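Local coordinates for ammonium transporter (Kuenenia stuttgartiensis, PDB 6EU6), which probably senses ammonium at the membrane and relays the signal to a histidine kinase, as a trimeric member of the ammonium transporter family, at residues 53-58 / 99-104; 133-138 / 369-374; 240-245 / 275-280; 72-77 / 140-145. One frame throughout, in Å; residues are numbered along the deposited sequence.

How the contacts relate
The chain opens contact 1 at 53-58, on helix 40-67. The short hairpin that follows opens contact 4 at 72-77. Contact 1 then closes at 99-104, while contact 4 is still open, so the two cross. Helix 121-144 carries both 133-138, which opens contact 2, and 140-145, which closes contact 4, so these two cross as well. Contact 3, between 240-245 and 275-280, lies wholly within the long span that contact 2 closes at 369-374. Contacts 1, 2 and 4 touch one another and tie helices 40-67, 93-114, 121-144 and 353-385 to the hairpin. Contact 3 stands apart, joining helices 234-261 and 266-280.

Contact 1 of 4, residues 53-58 / 99-104; sequences ISSLVF and FQMVFA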
loop_
_atom_site.group_PDB
_atom_site.type_symbol
_atom_site.label_atom_id
_atom_site.label_comp_id
_atom_site.label_asym_id
_atom_site.label_seq_id
_atom_site.Cartn_x
_atom_site.Cartn_y
_atom_site.Cartn_z
ATOM N N ILE A 53 19.281 9.230 -0.665
ATOM C CA ILE A 53 20.662 9.115 -1.162
ATOM C C ILE A 53 20.742 8.275 -2.424
ATOM O O ILE A 53 21.338 8.690 -3.434
ATOM C CB ILE A 53 21.603 8.541 -0.106
ATOM C CG1 ILE A 53 21.645 9.364 1.193
ATOM C CG2 ILE A 53 23.043 8.456 -0.630
ATOM C CD1 ILE A 53 21.949 10.837 1.006
ATOM N N SER A 54 20.082 7.122 -2.402
ATOM C CA SER A 54 20.120 6.197 -3.510
ATOM C C SER A 54 19.494 6.844 -4.734
ATOM O O SER A 54 19.986 6.711 -5.841
ATOM C CB SER A 54 19.528 4.834 -3.098
ATOM O OG SER A 54 18.142 4.886 -2.845
ATOM N N SER A 55 18.418 7.618 -4.541
ATOM C CA SER A 55 17.756 8.266 -5.680
ATOM C C SER A 55 18.725 9.247 -6.326
ATOM O O SER A 55 18.834 9.302 -7.527
ATOM C CB SER A 55 16.535 9.062 -5.243
ATOM O OG SER A 55 15.445 8.249 -4.781
ATOM N N LEU A 56 19.344 10.085 -5.542
ATOM C CA LEU A 56 20.182 11.128 -6.138
ATOM C C LEU A 56 21.493 10.562 -6.737
ATOM O O LEU A 56 21.931 10.981 -7.799
ATOM C CB LEU A 56 20.531 12.214 -5.126
ATOM C CG LEU A 56 19.381 13.094 -4.638
ATOM C CD1 LEU A 56 19.946 14.101 -3.668
ATOM C CD2 LEU A 56 18.769 13.812 -5.775
ATOM N N VAL A 57 22.091 9.593 -6.070
ATOM C CA VAL A 57 23.363 9.026 -6.560
ATOM C C VAL A 57 23.093 8.242 -7.831
ATOM O O VAL A 57 23.866 8.273 -8.789
ATOM C CB VAL A 57 24.011 8.183 -5.466
ATOM C CG1 VAL A 57 25.193 7.347 -6.022
ATOM C CG2 VAL A 57 24.429 9.062 -4.329
ATOM N N PHE A 58 21.961 7.545 -7.887
ATOM C CA PHE A 58 21.675 6.741 -9.042
ATOM C C PHE A 58 21.278 7.641 -10.210
ATOM O O PHE A 58 21.674 7.357 -11.353
ATOM C CB PHE A 58 20.563 5.717 -8.810
ATOM C CG PHE A 58 20.473 4.654 -9.885
ATOM C CD1 PHE A 58 21.421 3.687 -9.997
ATOM C CD2 PHE A 58 19.465 4.650 -10.775
ATOM C CE1 PHE A 58 21.338 2.715 -10.981
ATOM C CE2 PHE A 58 19.368 3.691 -11.771
ATOM C CZ PHE A 58 20.296 2.697 -11.847
ATOM N N PHE A 99 12.160 2.872 -12.890
ATOM C CA PHE A 99 12.177 1.447 -12.565
ATOM C C PHE A 99 13.547 0.962 -12.104
ATOM O O PHE A 99 13.692 0.374 -11.027
ATOM C CB PHE A 99 11.640 0.653 -13.733
ATOM C CG PHE A 99 11.391 -0.824 -13.426
ATOM C CD1 PHE A 99 10.276 -1.233 -12.736
ATOM C CD2 PHE A 99 12.279 -1.783 -13.832
ATOM C CE1 PHE A 99 10.040 -2.621 -12.472
ATOM C CE2 PHE A 99 12.044 -3.144 -13.596
ATOM C CZ PHE A 99 10.927 -3.565 -12.877
ATOM N N GLN A 100 14.577 1.346 -12.829
ATOM C CA GLN A 100 15.891 0.909 -12.452
ATOM C C GLN A 100 16.353 1.700 -11.224
ATOM O O GLN A 100 17.106 1.177 -10.456
ATOM C CB GLN A 100 16.882 1.080 -13.616
ATOM C CG GLN A 100 16.576 0.235 -14.858
ATOM C CD GLN A 100 16.667 -1.267 -14.554
ATOM O OE1 GLN A 100 17.388 -1.675 -13.683
ATOM N NE2 GLN A 100 15.876 -2.069 -15.247
ATOM N N MET A 101 15.905 2.959 -11.020
ATOM C CA MET A 101 16.264 3.669 -9.810
ATOM C C MET A 101 15.749 2.956 -8.559
ATOM O O MET A 101 16.457 2.835 -7.565
ATOM C CB MET A 101 15.736 5.130 -9.843
ATOM C CG MET A 101 16.078 5.946 -8.616
ATOM S SD MET A 101 15.421 7.643 -8.772
ATOM C CE MET A 101 16.660 8.208 -9.922
ATOM N N VAL A 102 14.483 2.529 -8.594
ATOM C CA VAL A 102 13.963 1.878 -7.410
ATOM C C VAL A 102 14.625 0.481 -7.205
ATOM O O VAL A 102 14.730 0.006 -6.083
ATOM C CB VAL A 102 12.416 1.844 -7.369
ATOM C CG1 VAL A 102 11.876 3.278 -7.336
ATOM C CG2 VAL A 102 11.802 1.100 -8.525
ATOM N N PHE A 103 15.014 -0.205 -8.287
ATOM C CA PHE A 103 15.924 -1.374 -8.129
ATOM C C PHE A 103 17.201 -1.039 -7.348
ATOM O O PHE A 103 17.591 -1.735 -6.419
ATOM C CB PHE A 103 16.223 -1.995 -9.516
ATOM C CG PHE A 103 15.208 -2.997 -9.970
ATOM C CD1 PHE A 103 13.865 -2.809 -9.719
ATOM C CD2 PHE A 103 15.590 -4.087 -10.707
ATOM C CE1 PHE A 103 12.926 -3.727 -10.131
ATOM C CE2 PHE A 103 14.658 -5.046 -11.066
ATOM C CZ PHE A 103 13.326 -4.851 -10.809
ATOM N N ALA A 104 17.848 0.069 -7.701
ATOM C CA ALA A 104 19.060 0.473 -7.030
ATOM C C ALA A 104 18.763 0.770 -5.550
ATOM O O ALA A 104 19.565 0.401 -4.700
ATOM C CB ALA A 104 19.719 1.706 -7.682
#
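The ring of Phe58 packs against Ala104 and Met101, joining helix 40-67 to helix 93-114 in the membrane helix bundle of the ammonium transporter fold. The two short segments run 127° apart in direction, and their axes approach to 9.1 Å. No hydrogen bond crosses between them, and every residue that touches is buried.

The aromatic part of the contact is a CH-pi interaction. Ala104 CB sits 3.8 Å from the centroid of the Phe58 ring, over one face. It lies 24° off the ring normal and is nearest to the CD1 side. Phe58 CG stands anti to its own backbone N, and this directs the ring across to the other helix.

Further contacts are made by the CD2 and CE2 atoms, obliquely to the ring. Phe58 CD2 is 3.5 Å from Met101 CA, and Phe58 CE2 is 3.6 Å from Gln100 O. The side chains of Phe58 and Met101 slide past each other in opposite directions.

The two serine hydroxyls have partners outside the segments. Ser55 OG bonds to Thr51 O, one turn back, and to Asn243 ND2 of the second subunit, so this edge of the contact lies at a trimer interface. Ser54 OG bonds to Ser105 OG on helix 93-114, a polar tie beside the apolar packing.

Met101 is extended through its first two torsions and bends only at the last, chi3 -76°. Its SD comes 3.9 Å from Ser55 CA, and its CE ends 3.4 Å from Ser55 O.

Contact 2 of 4, residues 133-138 / 369-374; sequences AIIYPI and SWSFGL
Segments 133-138 and 369-374 are nearly antiparallel, at 172°, with Ile135 and Ser371 nearest: their CA atoms are 6.1 Å apart. Both helices contain a wider pi-type turn here. The first is also kinked at Pro137, whose N has no bond to the turn before. As the main link, Trp370 NE1 donates to Ile135 O at 2.9 Å, with an N-H...O angle of 156°. The oxygen lies in the indole plane, and the N-H meets a lone pair in the carbonyl plane. With chi1 at 177°, the indole leaves the helix away from its own N and reaches Ile135 O. Ile138 crosses it at about a right angle, with Ile138 CG2 3.5 Å from Trp370 CZ2. From its own helix, Leu374 CD1 lies over the rim of one face of the Trp370 ring, 3.4 Å above the plane. Ile135 and Leu374 slide past each other in opposite directions, with Ile135 CD1 4.1 Å from Leu374 CB. Ile135 CG2 also packs 3.6 Å from Ser371 OG, which bonds to Ile173 O on helix 167-185. A leucine here has no N-H to give, so Ile135 O would probably be left without this donor and a gap would be likely beside Ile138 CG2. Trp142 meets the same indole. The arrangement is antiparallel packing of membrane helices in the ammonium transporter fold, joining helix 353-385 to helix 121-144.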
loop_
_atom_site.group_PDB
_atom_site.type_symbol
_atom_site.label_atom_id
_atom_site.label_comp_id
_atom_site.label_asym_id
_atom_site.label_seq_id
_atom_site.Cartn_x
_atom_site.Cartn_y
_atom_site.Cartn_z
ATOM N N ALA A 133 26.819 4.188 -6.318
ATOM C CA ALA A 133 27.735 4.876 -7.262
ATOM C C ALA A 133 28.699 3.926 -7.954
ATOM O O ALA A 133 29.013 4.176 -9.084
ATOM C CB ALA A 133 28.532 5.990 -6.533
ATOM N N ILE A 134 29.082 2.828 -7.301
ATOM C CA ILE A 134 30.181 1.925 -7.729
ATOM C C ILE A 134 29.797 0.455 -7.836
ATOM O O ILE A 134 29.666 -0.091 -8.941
ATOM C CB ILE A 134 31.420 2.125 -6.817
ATOM C CG1 ILE A 134 31.988 3.525 -7.149
ATOM C CG2 ILE A 134 32.514 1.111 -7.153
ATOM C CD1 ILE A 134 32.589 4.172 -6.001
ATOM N N ILE A 135 29.577 -0.170 -6.706
ATOM C CA ILE A 135 29.386 -1.643 -6.676
ATOM C C ILE A 135 28.200 -2.051 -7.525
ATOM O O ILE A 135 28.332 -2.866 -8.465
ATOM C CB ILE A 135 29.254 -2.183 -5.231
ATOM C CG1 ILE A 135 30.523 -1.859 -4.434
ATOM C CG2 ILE A 135 28.932 -3.659 -5.203
ATOM C CD1 ILE A 135 30.437 -2.294 -2.999
ATOM N N TYR A 136 27.019 -1.482 -7.204
ATOM C CA TYR A 136 25.780 -1.949 -7.887
ATOM C C TYR A 136 25.748 -1.658 -9.390
ATOM O O TYR A 136 25.468 -2.568 -10.208
ATOM C CB TYR A 136 24.527 -1.384 -7.143
ATOM C CG TYR A 136 23.276 -1.672 -7.839
ATOM C CD1 TYR A 136 22.711 -2.922 -7.772
ATOM C CD2 TYR A 136 22.689 -0.713 -8.658
ATOM C CE1 TYR A 136 21.568 -3.216 -8.480
ATOM C CE2 TYR A 136 21.534 -0.990 -9.410
ATOM C CZ TYR A 136 20.952 -2.254 -9.292
ATOM O OH TYR A 136 19.771 -2.554 -9.974
ATOM N N PRO A 137 25.941 -0.400 -9.785
ATOM C CA PRO A 137 25.776 -0.157 -11.194
ATOM C C PRO A 137 26.902 -0.775 -12.121
ATOM O O PRO A 137 26.626 -1.099 -13.255
ATOM C CB PRO A 137 25.814 1.384 -11.305
ATOM C CG PRO A 137 26.666 1.811 -10.156
ATOM C CD PRO A 137 26.408 0.784 -9.046
ATOM N N ILE A 138 28.109 -0.957 -11.616
ATOM C CA ILE A 138 29.156 -1.587 -12.450
ATOM C C ILE A 138 28.889 -3.082 -12.647
ATOM O O ILE A 138 28.849 -3.553 -13.775
ATOM C CB ILE A 138 30.565 -1.324 -11.871
ATOM C CG1 ILE A 138 30.888 0.150 -12.043
ATOM C CG2 ILE A 138 31.603 -2.198 -12.591
ATOM C CD1 ILE A 138 32.053 0.666 -11.209
ATOM N N SER A 369 32.722 -11.764 -5.176
ATOM C CA SER A 369 34.088 -11.222 -5.064
ATOM C C SER A 369 34.092 -9.717 -5.181
ATOM O O SER A 369 34.860 -9.026 -4.473
ATOM C CB SER A 369 35.010 -11.808 -6.163
ATOM O OG SER A 369 35.037 -13.240 -6.067
ATOM N N TRP A 370 33.307 -9.206 -6.136
ATOM C CA TRP A 370 33.207 -7.778 -6.335
ATOM C C TRP A 370 32.573 -7.040 -5.117
ATOM O O TRP A 370 33.149 -6.096 -4.600
ATOM C CB TRP A 370 32.391 -7.557 -7.600
ATOM C CG TRP A 370 32.082 -6.083 -8.004
ATOM C CD1 TRP A 370 30.817 -5.461 -8.010
ATOM C CD2 TRP A 370 32.984 -5.135 -8.545
ATOM N NE1 TRP A 370 30.932 -4.167 -8.496
ATOM C CE2 TRP A 370 32.250 -3.933 -8.800
ATOM C CE3 TRP A 370 34.366 -5.132 -8.767
ATOM C CZ2 TRP A 370 32.853 -2.790 -9.347
ATOM C CZ3 TRP A 370 34.959 -3.977 -9.322
ATOM C CH2 TRP A 370 34.200 -2.825 -9.592
ATOM N N SER A 371 31.366 -7.464 -4.692
ATOM C CA SER A 371 30.622 -6.754 -3.682
ATOM C C SER A 371 31.139 -7.013 -2.277
ATOM O O SER A 371 31.377 -6.065 -1.525
ATOM C CB SER A 371 29.068 -7.007 -3.833
ATOM O OG SER A 371 28.397 -6.304 -2.812
ATOM N N PHE A 372 31.406 -8.263 -1.904
ATOM C CA PHE A 372 32.049 -8.484 -0.608
ATOM C C PHE A 372 33.465 -7.881 -0.606
ATOM O O PHE A 372 33.856 -7.240 0.337
ATOM C CB PHE A 372 32.094 -9.956 -0.318
ATOM C CG PHE A 372 32.608 -10.264 1.024
ATOM C CD1 PHE A 372 31.806 -10.061 2.154
ATOM C CD2 PHE A 372 33.911 -10.766 1.181
ATOM C CE1 PHE A 372 32.307 -10.270 3.419
ATOM C CE2 PHE A 372 34.409 -10.995 2.449
ATOM C CZ PHE A 372 33.597 -10.775 3.567
ATOM N N GLY A 373 34.271 -8.121 -1.632
ATOM C CA GLY A 373 35.638 -7.602 -1.602
ATOM C C GLY A 373 35.760 -6.085 -1.604
ATOM O O GLY A 373 36.485 -5.498 -0.798
ATOM N N LEU A 374 35.052 -5.418 -2.492
ATOM C CA LEU A 374 35.021 -3.954 -2.406
ATOM C C LEU A 374 34.365 -3.405 -1.141
ATOM O O LEU A 374 34.718 -2.327 -0.648
ATOM C CB LEU A 374 34.330 -3.335 -3.583
ATOM C CG LEU A 374 35.154 -3.187 -4.844
ATOM C CD1 LEU A 374 34.307 -2.577 -5.975
ATOM C CD2 LEU A 374 36.369 -2.285 -4.561
#

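Contact 3 of 4, residues 240-245 / 275-280; sequences LNTNMA and AGLVAI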
loop_
_atom_site.group_PDB
_atom_site.type_symbol
_atom_site.label_atom_id
_atom_site.label_comp_id
_atom_site.label_asym_id
_atom_site.label_seq_id
_atom_site.Cartn_x
_atom_site.Cartn_y
_atom_site.Cartn_z
ATOM N N LEU A 240 2.036 -14.925 -10.679
ATOM C CA LEU A 240 1.635 -16.197 -10.106
ATOM C C LEU A 240 2.850 -16.986 -9.643
ATOM O O LEU A 240 2.898 -17.449 -8.508
ATOM C CB LEU A 240 0.814 -17.004 -11.118
ATOM C CG LEU A 240 0.399 -18.400 -10.603
ATOM C CD1 LEU A 240 -0.521 -18.295 -9.353
ATOM C CD2 LEU A 240 -0.272 -19.270 -11.666
ATOM N N ASN A 241 3.913 -17.041 -10.455
ATOM C CA ASN A 241 5.082 -17.733 -9.989
ATOM C C ASN A 241 5.695 -17.052 -8.778
ATOM O O ASN A 241 6.219 -17.726 -7.875
ATOM C CB ASN A 241 6.158 -17.809 -11.084
ATOM C CG ASN A 241 5.804 -18.750 -12.194
ATOM O OD1 ASN A 241 4.950 -19.659 -12.060
ATOM N ND2 ASN A 241 6.453 -18.528 -13.345
ATOM N N THR A 242 5.724 -15.708 -8.753
ATOM C CA THR A 242 6.280 -15.045 -7.606
ATOM C C THR A 242 5.499 -15.449 -6.336
ATOM O O THR A 242 6.057 -15.754 -5.342
ATOM C CB THR A 242 6.227 -13.523 -7.854
ATOM O OG1 THR A 242 7.039 -13.246 -9.003
ATOM C CG2 THR A 242 6.730 -12.755 -6.670
ATOM N N ASN A 243 4.169 -15.483 -6.433
ATOM C CA ASN A 243 3.328 -15.802 -5.316
ATOM C C ASN A 243 3.551 -17.234 -4.856
ATOM O O ASN A 243 3.632 -17.558 -3.635
ATOM C CB ASN A 243 1.870 -15.623 -5.644
ATOM C CG ASN A 243 1.034 -15.639 -4.396
ATOM O OD1 ASN A 243 1.038 -14.687 -3.621
ATOM N ND2 ASN A 243 0.279 -16.734 -4.196
ATOM N N MET A 244 3.650 -18.108 -5.830
ATOM C CA MET A 244 3.783 -19.501 -5.474
ATOM C C MET A 244 5.133 -19.790 -4.834
ATOM O O MET A 244 5.203 -20.659 -3.972
ATOM C CB MET A 244 3.555 -20.437 -6.701
ATOM C CG MET A 244 2.207 -20.289 -7.343
ATOM S SD MET A 244 0.881 -20.503 -6.178
ATOM C CE MET A 244 1.153 -22.169 -5.536
ATOM N N ALA A 245 6.214 -19.112 -5.253
ATOM C CA ALA A 245 7.515 -19.332 -4.633
ATOM C C ALA A 245 7.439 -18.897 -3.161
ATOM O O ALA A 245 7.936 -19.632 -2.291
ATOM C CB ALA A 245 8.685 -18.619 -5.337
ATOM N N ALA A 275 13.392 -15.135 1.368
ATOM C CA ALA A 275 14.389 -15.854 0.556
ATOM C C ALA A 275 13.777 -16.500 -0.665
ATOM O O ALA A 275 14.334 -16.462 -1.745
ATOM C CB ALA A 275 15.147 -16.887 1.369
ATOM N N GLY A 276 12.578 -17.029 -0.543
ATOM C CA GLY A 276 11.921 -17.548 -1.712
ATOM C C GLY A 276 11.550 -16.523 -2.744
ATOM O O GLY A 276 11.694 -16.801 -3.937
ATOM N N LEU A 277 11.088 -15.349 -2.272
ATOM C CA LEU A 277 10.897 -14.230 -3.116
ATOM C C LEU A 277 12.174 -13.827 -3.864
ATOM O O LEU A 277 12.144 -13.626 -5.068
ATOM C CB LEU A 277 10.233 -13.093 -2.379
ATOM C CG LEU A 277 8.731 -13.375 -2.043
ATOM C CD1 LEU A 277 8.244 -12.555 -0.850
ATOM C CD2 LEU A 277 7.801 -13.170 -3.238
ATOM N N VAL A 278 13.251 -13.722 -3.139
ATOM C CA VAL A 278 14.543 -13.339 -3.717
ATOM C C VAL A 278 14.899 -14.363 -4.798
ATOM O O VAL A 278 15.183 -14.001 -5.931
ATOM C CB VAL A 278 15.629 -13.227 -2.651
ATOM C CG1 VAL A 278 17.011 -13.218 -3.310
ATOM C CG2 VAL A 278 15.441 -11.948 -1.798
ATOM N N ALA A 279 14.728 -15.645 -4.497
ATOM C CA ALA A 279 15.157 -16.671 -5.423
ATOM C C ALA A 279 14.389 -16.674 -6.712
ATOM O O ALA A 279 14.983 -16.783 -7.826
ATOM C CB ALA A 279 15.105 -18.039 -4.776
ATOM N N ILE A 280 13.066 -16.496 -6.603
ATOM C CA ILE A 280 12.219 -16.535 -7.787
ATOM C C ILE A 280 12.413 -15.309 -8.691
ATOM O O ILE A 280 12.093 -15.346 -9.860
ATOM C CB ILE A 280 10.750 -16.760 -7.436
ATOM C CG1 ILE A 280 10.012 -17.293 -8.625
ATOM C CG2 ILE A 280 10.080 -15.438 -6.988
ATOM C CD1 ILE A 280 10.420 -18.693 -9.022
#
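Ile280, Ala245 and Thr242 have the most surface buried where helices 234-261 and 266-280 pack in the ammonium transporter bundle. The segments run 145° apart in direction, and their axes approach to 8.7 Å. All the touching residues are buried, and no hydrogen bond crosses.

Ile280, at the last turn of its helix, points at the other segment. Its CG1 is anti to the backbone N (chi1 -159°), and CG2 takes the crowded position between the N and the carbonyl carbon. The side chain thus spreads around Ala245 CB. Ile280 CB is only 3.5 Å from Ala245 CB, tighter than usual for two carbons, and Ile280 CG2 also rests 3.9 Å from Thr242 CA. On another side Ile280 CG1 meets Asn241 O at 3.9 Å.

Ala245 faces Gly276 as well, and here the backbones come closest: their CA atoms are 5.6 Å apart. A CB on Gly276 would probably sit tightly against Ala245 O, consistent with the close approach. Ala245 CB lies 3.8 Å from Gly276 O.

Thr242 uses its methyl group across the contact. Its hydroxyl OG1 turns back along its own helix and bonds to Val238 O. The neighbouring Asn241 reaches further, its ND2 bonding to Ser284 O and Val287 O. The far side of helix 234-261 meets a neighbouring subunit.

The side chains of Thr242 and Leu277 cross at about a right angle, bringing Thr242 CG2 to 3.6 Å from Leu277 CD2.

Contact 4 of 4, residues 72-77 / 140-145; sequences MGLIGI and GHWAWG
The imidazole of His141 lies flat against the backbone of Ile75 and Gly76. The ring carries Ile75 C over its centre, 3.7 Å above the plane, and Gly76 N nearer the rim on the same face. Gly73 C meets the ring at its edge, near the ring plane, and His141 CD2 comes 3.2 Å from Ile75 N. The first torsion of His141 sets CG opposite the backbone N, and the ring thereby reaches from helix 121-144 to the hairpin. Both ring nitrogens are bonded, His141 NE2 to Ser70 OG and His141 ND1 to Met66 O, and these bonds fix the turn of the ring. Shortened to an alanine, this position could no longer bond Ser70 and Met66, and a gap would be likely to open beside the Ile75 backbone. The backbone it faces belongs to a small, weakly bonded hairpin of strands 70-71 and 75-76, in which Leu74 and Ile75 both face Tyr71 as a classic beta bulge. Gly73, in the turn, has a positive phi of 67°, which suits glycine. The next helix residue adds a bond. Trp142 NE1 donates to Leu74 O at 2.8 Å, with an N-H...O angle of 141°. The oxygen is close to the indole plane, but the donor is tilted 27° from the carbonyl plane. Trp142 CD1 lies 3.5 Å from Gly73 O, and its ring also meets Trp155.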
loop_
_atom_site.group_PDB
_atom_site.type_symbol
_atom_site.label_atom_id
_atom_site.label_comp_id
_atom_site.label_asym_id
_atom_site.label_seq_id
_atom_site.Cartn_x
_atom_site.Cartn_y
_atom_site.Cartn_z
ATOM N N MET A 72 33.898 -1.418 -23.352
ATOM C CA MET A 72 34.451 -2.782 -23.278
ATOM C C MET A 72 33.644 -3.801 -22.473
ATOM O O MET A 72 34.216 -4.794 -22.042
ATOM C CB MET A 72 35.852 -2.721 -22.695
ATOM C CG MET A 72 36.715 -1.713 -23.453
ATOM S SD MET A 72 38.435 -2.185 -23.586
ATOM C CE MET A 72 39.054 -2.097 -21.903
ATOM N N GLY A 73 32.319 -3.601 -22.349
ATOM C CA GLY A 73 31.493 -4.467 -21.542
ATOM C C GLY A 73 31.788 -4.369 -20.072
ATOM O O GLY A 73 31.317 -5.200 -19.326
ATOM N N LEU A 74 32.507 -3.325 -19.651
ATOM C CA LEU A 74 32.935 -3.137 -18.297
ATOM C C LEU A 74 32.212 -2.050 -17.497
ATOM O O LEU A 74 32.095 -2.168 -16.279
ATOM C CB LEU A 74 34.449 -2.806 -18.246
ATOM C CG LEU A 74 35.365 -3.977 -18.670
ATOM C CD1 LEU A 74 36.793 -3.436 -18.869
ATOM C CD2 LEU A 74 35.376 -5.099 -17.646
ATOM N N ILE A 75 31.842 -0.967 -18.147
ATOM C CA ILE A 75 31.256 0.178 -17.459
ATOM C C ILE A 75 30.659 1.094 -18.515
ATOM O O ILE A 75 31.149 1.188 -19.663
ATOM C CB ILE A 75 32.271 0.936 -16.591
ATOM C CG1 ILE A 75 31.572 1.912 -15.622
ATOM C CG2 ILE A 75 33.245 1.752 -17.481
ATOM C CD1 ILE A 75 32.505 2.372 -14.543
ATOM N N GLY A 76 29.551 1.714 -18.147
ATOM C CA GLY A 76 28.852 2.644 -18.996
ATOM C C GLY A 76 29.468 4.017 -18.951
ATOM O O GLY A 76 29.955 4.404 -17.905
ATOM N N ILE A 77 29.410 4.789 -20.022
ATOM C CA ILE A 77 30.156 6.080 -19.991
ATOM C C ILE A 77 29.373 7.286 -20.430
ATOM O O ILE A 77 29.936 8.352 -20.640
ATOM C CB ILE A 77 31.489 5.989 -20.786
ATOM C CG1 ILE A 77 31.229 5.829 -22.303
ATOM C CG2 ILE A 77 32.373 4.869 -20.247
ATOM C CD1 ILE A 77 32.477 5.715 -23.157
ATOM N N GLY A 140 25.964 -4.241 -12.446
ATOM C CA GLY A 140 24.762 -4.204 -13.234
ATOM C C GLY A 140 25.067 -4.080 -14.717
ATOM O O GLY A 140 24.335 -4.597 -15.542
ATOM N N HIS A 141 26.093 -3.303 -15.028
ATOM C CA HIS A 141 26.531 -3.171 -16.435
ATOM C C HIS A 141 26.973 -4.558 -16.961
ATOM O O HIS A 141 26.561 -4.994 -18.041
ATOM C CB HIS A 141 27.661 -2.186 -16.568
ATOM C CG HIS A 141 28.000 -1.882 -17.984
ATOM N ND1 HIS A 141 27.245 -1.022 -18.752
ATOM C CD2 HIS A 141 28.987 -2.357 -18.796
ATOM C CE1 HIS A 141 27.773 -0.940 -19.963
ATOM N NE2 HIS A 141 28.831 -1.734 -20.012
ATOM N N TRP A 142 27.727 -5.271 -16.143
ATOM C CA TRP A 142 28.257 -6.573 -16.572
ATOM C C TRP A 142 27.146 -7.517 -16.935
ATOM O O TRP A 142 27.275 -8.284 -17.909
ATOM C CB TRP A 142 29.158 -7.178 -15.518
ATOM C CG TRP A 142 30.320 -6.345 -15.162
ATOM C CD1 TRP A 142 30.769 -5.215 -15.826
ATOM C CD2 TRP A 142 31.182 -6.514 -14.045
ATOM N NE1 TRP A 142 31.851 -4.676 -15.149
ATOM C CE2 TRP A 142 32.121 -5.478 -14.071
ATOM C CE3 TRP A 142 31.242 -7.435 -13.007
ATOM C CZ2 TRP A 142 33.088 -5.339 -13.096
ATOM C CZ3 TRP A 142 32.205 -7.298 -12.084
ATOM C CH2 TRP A 142 33.097 -6.263 -12.120
ATOM N N ALA A 143 26.070 -7.475 -16.122
ATOM C CA ALA A 143 24.946 -8.460 -16.194
ATOM C C ALA A 143 23.845 -8.014 -17.092
ATOM O O ALA A 143 23.253 -8.794 -17.849
ATOM C CB ALA A 143 24.414 -8.734 -14.778
ATOM N N TRP A 144 23.622 -6.699 -17.118
ATOM C CA TRP A 144 22.465 -6.152 -17.784
ATOM C C TRP A 144 22.784 -4.978 -18.730
ATOM O O TRP A 144 21.880 -4.299 -19.142
ATOM C CB TRP A 144 21.501 -5.590 -16.695
ATOM C CG TRP A 144 20.750 -6.613 -15.863
ATOM C CD1 TRP A 144 20.680 -7.962 -16.046
ATOM C CD2 TRP A 144 19.954 -6.325 -14.721
ATOM N NE1 TRP A 144 19.884 -8.557 -15.057
ATOM C CE2 TRP A 144 19.407 -7.554 -14.257
ATOM C CE3 TRP A 144 19.625 -5.143 -14.059
ATOM C CZ2 TRP A 144 18.566 -7.626 -13.178
ATOM C CZ3 TRP A 144 18.765 -5.195 -12.982
ATOM C CH2 TRP A 144 18.265 -6.456 -12.522
ATOM N N GLY A 145 24.052 -4.682 -19.017
ATOM C CA GLY A 145 24.382 -3.536 -19.804
ATOM C C GLY A 145 23.949 -3.608 -21.270
ATOM O O GLY A 145 24.029 -2.631 -22.016
#